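Local atomic coordinates of kallikrein-10 (Homo sapiens, PDB entry 5LPE), a protein that belongs to the kallikrein subfamily of secreted trypsin-like serine peptidases, is inhibited by zinc ions and has a tumour-suppressor role in breast and prostate cancer. Residues A30-H44 / S187-L201. Numbering follows the deposited sequence.
Sequences AGVLVDQSWVLTAAH and SGGPLVCDETLQGIL. With ZN (zinc ion), chain F.
His44 and Ser187 meet across the cleft between the two antiparallel beta-barrels of the trypsin fold, the N-terminal barrel bringing His44 (and Asp95) and the C-terminal barrel Ser187 of what is, by similarity, the catalytic triad. Deeper between the barrels, the hairpins 30-41 and 190-201 meet in a buried, mainly apolar interface. Aliphatic side chains suit it because they fill space without polar groups to satisfy: Val32 CG2 lies 3.4 Å from Pro190 CB and also touches Leu197 CD1 and Ile200 CD1. Ile200 reaches Leu40 CD2 as well, its CG1 turned anti to the carbonyl carbon (chi1 -63°) and its CG2 left against the backbone of Thr41 and Ala42. Nearer the cleft, Ala30 N donates to Ser187 O, while Thr41 OG1 gives a 2.8 Å hydrogen bond to Ala30 O. Gly188 packs its CA against Ala30 O and Thr41 OG1; a CB there would clash with both, and at its positive phi would also jam against the carbonyl oxygen of Ser187. Zinc is held by His44 ND1 at 2.1 Å, with Asp92 and Asp95 completing the protein ligands, so the metal occupies the nitrogen that faces the triad aspartate in active relatives. The ring's other nitrogen, NE2, donates to Ser187 OG at 2.7 Å, with the hydroxyl oxygen only 3° out of the imidazole plane.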
loop_
_atom_site.group_PDB
_atom_site.type_symbol
_atom_site.label_atom_id
_atom_site.label_comp_id
_atom_site.label_asym_id
_atom_site.label_seq_id
_atom_site.Cartn_x
_atom_site.Cartn_y
_atom_site.Cartn_z
ATOM N N ALA A 30 0.925 6.610 -2.197
ATOM C CA ALA A 30 -0.400 6.048 -2.047
ATOM C C ALA A 30 -0.545 5.520 -0.629
ATOM O O ALA A 30 0.404 5.506 0.158
ATOM C CB ALA A 30 -0.641 4.954 -3.087
ATOM N N GLY A 31 -1.752 5.072 -0.313
ATOM C CA GLY A 31 -2.089 4.635 1.033
ATOM C C GLY A 31 -3.425 3.932 0.992
ATOM O O GLY A 31 -4.129 3.944 -0.020
ATOM N N VAL A 32 -3.770 3.303 2.100
ATOM C CA VAL A 32 -5.042 2.602 2.164
ATOM C C VAL A 32 -5.875 3.164 3.297
ATOM O O VAL A 32 -5.363 3.519 4.357
ATOM C CB VAL A 32 -4.854 1.091 2.355
ATOM C CG1 VAL A 32 -6.028 0.356 1.741
ATOM C CG2 VAL A 32 -3.591 0.678 1.737
ATOM N N LEU A 33 -7.179 3.157 3.094
ATOM C CA LEU A 33 -8.113 3.544 4.137
ATOM C C LEU A 33 -8.410 2.287 4.938
ATOM O O LEU A 33 -9.056 1.359 4.443
ATOM C CB LEU A 33 -9.386 4.120 3.530
ATOM C CG LEU A 33 -10.305 4.826 4.514
ATOM C CD1 LEU A 33 -9.668 6.150 4.879
ATOM C CD2 LEU A 33 -11.670 5.029 3.900
ATOM N N VAL A 34 -7.888 2.231 6.153
ATOM C CA VAL A 34 -8.125 1.102 7.030
ATOM C C VAL A 34 -9.173 1.410 8.085
ATOM O O VAL A 34 -9.560 0.509 8.849
ATOM C CB VAL A 34 -6.786 0.669 7.666
ATOM C CG1 VAL A 34 -5.829 0.251 6.569
ATOM C CG2 VAL A 34 -6.155 1.831 8.439
ATOM N N ASP A 35 -9.624 2.656 8.161
ATOM C CA ASP A 35 -10.614 3.124 9.107
ATOM C C ASP A 35 -11.122 4.452 8.575
ATOM O O ASP A 35 -10.434 5.115 7.800
ATOM C CB ASP A 35 -10.010 3.277 10.502
ATOM C CG ASP A 35 -10.999 3.784 11.500
ATOM O OD1 ASP A 35 -11.850 2.984 11.906
ATOM O OD2 ASP A 35 -10.936 4.976 11.863
ATOM N N GLN A 36 -12.315 4.862 9.012
ATOM C CA GLN A 36 -12.860 6.111 8.491
ATOM C C GLN A 36 -11.955 7.302 8.805
ATOM O O GLN A 36 -12.012 8.320 8.110
ATOM C CB GLN A 36 -14.264 6.344 9.038
ATOM C CG GLN A 36 -14.336 6.297 10.559
ATOM C CD GLN A 36 -15.713 6.618 11.084
ATOM O OE1 GLN A 36 -16.710 6.447 10.386
ATOM N NE2 GLN A 36 -15.780 7.076 12.318
ATOM N N SER A 37 -11.184 7.235 9.887
ATOM C CA SER A 37 -10.233 8.286 10.230
ATOM C C SER A 37 -8.766 7.942 9.985
ATOM O O SER A 37 -7.908 8.767 10.308
ATOM C CB SER A 37 -10.430 8.716 11.687
ATOM O OG SER A 37 -11.487 9.652 11.757
ATOM N N TRP A 38 -8.438 6.761 9.454
ATOM C CA TRP A 38 -7.053 6.308 9.431
ATOM C C TRP A 38 -6.635 5.773 8.074
ATOM O O TRP A 38 -7.351 4.987 7.450
ATOM C CB TRP A 38 -6.812 5.225 10.463
ATOM C CG TRP A 38 -6.814 5.728 11.842
ATOM C CD1 TRP A 38 -7.867 5.759 12.694
ATOM C CD2 TRP A 38 -5.694 6.269 12.555
ATOM N NE1 TRP A 38 -7.474 6.275 13.900
ATOM C CE2 TRP A 38 -6.145 6.605 13.837
ATOM C CE3 TRP A 38 -4.344 6.487 12.230
ATOM C CZ2 TRP A 38 -5.306 7.153 14.797
ATOM C CZ3 TRP A 38 -3.519 7.036 13.177
ATOM C CH2 TRP A 38 -3.995 7.360 14.447
ATOM N N VAL A 39 -5.439 6.179 7.649
ATOM C CA VAL A 39 -4.835 5.726 6.407
ATOM C C VAL A 39 -3.488 5.113 6.745
ATOM O O VAL A 39 -2.786 5.599 7.636
ATOM C CB VAL A 39 -4.685 6.870 5.390
ATOM C CG1 VAL A 39 -3.983 6.377 4.126
ATOM C CG2 VAL A 39 -6.032 7.442 5.042
ATOM N N LEU A 40 -3.144 4.022 6.071
ATOM C CA LEU A 40 -1.874 3.364 6.300
ATOM C C LEU A 40 -1.044 3.416 5.034
ATOM O O LEU A 40 -1.552 3.200 3.929
ATOM C CB LEU A 40 -2.039 1.917 6.743
ATOM C CG LEU A 40 -0.721 1.177 7.032
ATOM C CD1 LEU A 40 -0.478 0.938 8.493
ATOM C CD2 LEU A 40 -0.787 -0.145 6.360
ATOM N N THR A 41 0.244 3.684 5.217
ATOM C CA THR A 41 1.176 3.834 4.121
ATOM C C THR A 41 2.576 3.506 4.629
ATOM O O THR A 41 2.782 3.221 5.811
ATOM C CB THR A 41 1.093 5.252 3.543
ATOM O OG1 THR A 41 2.001 5.382 2.442
ATOM C CG2 THR A 41 1.420 6.288 4.604
ATOM N N ALA A 42 3.544 3.569 3.721
ATOM C CA ALA A 42 4.924 3.296 4.083
ATOM C C ALA A 42 5.486 4.447 4.902
ATOM O O ALA A 42 5.245 5.615 4.598
ATOM C CB ALA A 42 5.762 3.070 2.828
ATOM N N ALA A 43 6.245 4.109 5.948
ATOM C CA ALA A 43 6.900 5.138 6.749
ATOM C C ALA A 43 7.803 6.040 5.911
ATOM O O ALA A 43 7.898 7.242 6.193
ATOM C CB ALA A 43 7.699 4.498 7.880
ATOM N N HIS A 44 8.454 5.506 4.862
ATOM C CA HIS A 44 9.383 6.335 4.088
ATOM C C HIS A 44 8.687 7.492 3.398
ATOM O O HIS A 44 9.369 8.334 2.803
ATOM C CB HIS A 44 10.149 5.517 3.037
ATOM C CG HIS A 44 9.333 5.128 1.840
ATOM N ND1 HIS A 44 9.082 3.812 1.510
ATOM C CD2 HIS A 44 8.721 5.876 0.891
ATOM C CE1 HIS A 44 8.341 3.770 0.418
ATOM N NE2 HIS A 44 8.104 5.010 0.023
ATOM N N SER A 187 3.581 4.117 -4.273
ATOM C CA SER A 187 4.526 3.952 -3.173
ATOM C C SER A 187 3.577 4.097 -2.053
ATOM O O SER A 187 2.894 5.062 -1.992
ATOM C CB SER A 187 5.568 5.060 -3.185
ATOM O OG SER A 187 6.478 4.976 -2.121
ATOM N N GLY A 188 3.480 3.114 -1.204
ATOM C CA GLY A 188 2.529 3.130 -0.133
ATOM C C GLY A 188 1.273 2.411 -0.537
ATOM O O GLY A 188 0.452 2.176 0.259
ATOM N N GLY A 189 1.172 2.077 -1.809
ATOM C CA GLY A 189 0.047 1.402 -2.389
ATOM C C GLY A 189 -0.251 0.073 -1.797
ATOM O O GLY A 189 0.629 -0.563 -1.313
ATOM N N PRO A 190 -1.517 -0.333 -1.826
ATOM C CA PRO A 190 -1.879 -1.632 -1.232
ATOM C C PRO A 190 -1.658 -2.834 -2.147
ATOM O O PRO A 190 -1.798 -2.764 -3.363
ATOM C CB PRO A 190 -3.373 -1.466 -0.923
ATOM C CG PRO A 190 -3.866 -0.411 -1.867
ATOM C CD PRO A 190 -2.702 0.459 -2.238
ATOM N N LEU A 191 -1.362 -3.966 -1.528
ATOM C CA LEU A 191 -1.498 -5.278 -2.160
ATOM C C LEU A 191 -2.718 -5.954 -1.537
ATOM O O LEU A 191 -2.737 -6.237 -0.334
ATOM C CB LEU A 191 -0.237 -6.123 -1.977
ATOM C CG LEU A 191 -0.227 -7.537 -2.575
ATOM C CD1 LEU A 191 1.101 -7.870 -3.164
ATOM C CD2 LEU A 191 -0.515 -8.531 -1.502
ATOM N N VAL A 192 -3.736 -6.202 -2.347
ATOM C CA VAL A 192 -4.973 -6.822 -1.894
ATOM C C VAL A 192 -4.971 -8.289 -2.316
ATOM O O VAL A 192 -4.593 -8.609 -3.446
ATOM C CB VAL A 192 -6.193 -6.067 -2.462
ATOM C CG1 VAL A 192 -7.503 -6.607 -1.897
ATOM C CG2 VAL A 192 -6.062 -4.556 -2.203
ATOM N N CYS A 193 -5.365 -9.187 -1.402
ATOM C CA CYS A 193 -5.612 -10.595 -1.716
ATOM C C CYS A 193 -6.979 -10.981 -1.179
ATOM O O CYS A 193 -7.198 -10.948 0.034
ATOM C CB CYS A 193 -4.560 -11.525 -1.108
ATOM S SG CYS A 193 -2.852 -11.022 -1.273
ATOM N N ASP A 194 -7.876 -11.395 -2.071
ATOM C CA ASP A 194 -9.253 -11.749 -1.707
ATOM C C ASP A 194 -9.911 -10.635 -0.884
ATOM O O ASP A 194 -10.521 -10.874 0.168
ATOM C CB ASP A 194 -9.296 -13.092 -0.962
ATOM C CG ASP A 194 -10.498 -13.951 -1.369
ATOM O OD1 ASP A 194 -11.470 -13.366 -1.895
ATOM O OD2 ASP A 194 -10.492 -15.194 -1.142
ATOM N N GLU A 195 -9.807 -9.401 -1.400
ATOM C CA GLU A 195 -10.385 -8.214 -0.749
ATOM C C GLU A 195 -9.956 -8.075 0.715
ATOM O O GLU A 195 -10.726 -7.635 1.578
ATOM C CB GLU A 195 -11.905 -8.210 -0.888
ATOM C CG GLU A 195 -12.361 -7.792 -2.281
ATOM C CD GLU A 195 -13.256 -6.601 -2.205
ATOM O OE1 GLU A 195 -13.872 -6.241 -3.226
ATOM O OE2 GLU A 195 -13.342 -6.017 -1.107
ATOM N N THR A 196 -8.714 -8.475 0.973
ATOM C CA THR A 196 -7.956 -8.207 2.189
ATOM C C THR A 196 -6.682 -7.437 1.827
ATOM O O THR A 196 -6.190 -7.505 0.698
ATOM C CB THR A 196 -7.583 -9.517 2.926
ATOM O OG1 THR A 196 -7.723 -10.616 2.024
ATOM C CG2 THR A 196 -8.457 -9.776 4.157
ATOM N N LEU A 197 -6.145 -6.720 2.814
ATOM C CA LEU A 197 -4.917 -5.955 2.668
ATOM C C LEU A 197 -3.796 -6.815 3.222
ATOM O O LEU A 197 -3.687 -6.984 4.435
ATOM C CB LEU A 197 -5.011 -4.652 3.452
ATOM C CG LEU A 197 -3.794 -3.749 3.484
ATOM C CD1 LEU A 197 -3.750 -2.910 2.211
ATOM C CD2 LEU A 197 -3.929 -2.905 4.702
ATOM N N GLN A 198 -2.977 -7.381 2.349
ATOM C CA GLN A 198 -1.854 -8.144 2.850
ATOM C C GLN A 198 -0.529 -7.374 2.866
ATOM O O GLN A 198 0.397 -7.793 3.569
ATOM C CB GLN A 198 -1.733 -9.446 2.044
ATOM C CG GLN A 198 -2.906 -10.429 2.280
ATOM C CD GLN A 198 -2.871 -11.076 3.660
ATOM O OE1 GLN A 198 -1.843 -11.071 4.338
ATOM N NE2 GLN A 198 -3.991 -11.624 4.081
ATOM N N GLY A 199 -0.417 -6.228 2.191
ATOM C CA GLY A 199 0.882 -5.589 2.108
ATOM C C GLY A 199 0.835 -4.131 1.720
ATOM O O GLY A 199 -0.046 -3.696 0.974
ATOM N N ILE A 200 1.837 -3.386 2.177
ATOM C CA ILE A 200 2.101 -2.023 1.724
ATOM C C ILE A 200 3.459 -1.996 1.030
ATOM O O ILE A 200 4.447 -2.493 1.575
ATOM C CB ILE A 200 2.056 -1.020 2.890
ATOM C CG1 ILE A 200 0.649 -0.990 3.497
ATOM C CG2 ILE A 200 2.495 0.363 2.409
ATOM C CD1 ILE A 200 -0.341 -0.258 2.671
ATOM N N LEU A 201 3.498 -1.425 -0.171
ATOM C CA LEU A 201 4.698 -1.443 -1.002
ATOM C C LEU A 201 5.845 -0.703 -0.333
ATOM O O LEU A 201 5.726 0.478 -0.002
ATOM C CB LEU A 201 4.382 -0.816 -2.355
ATOM C CG LEU A 201 5.495 -0.738 -3.379
ATOM C CD1 LEU A 201 6.086 -2.106 -3.653
ATOM C CD2 LEU A 201 4.899 -0.139 -4.615
HETATM ZN ZN ZN F . 10.433 2.466 2.378
#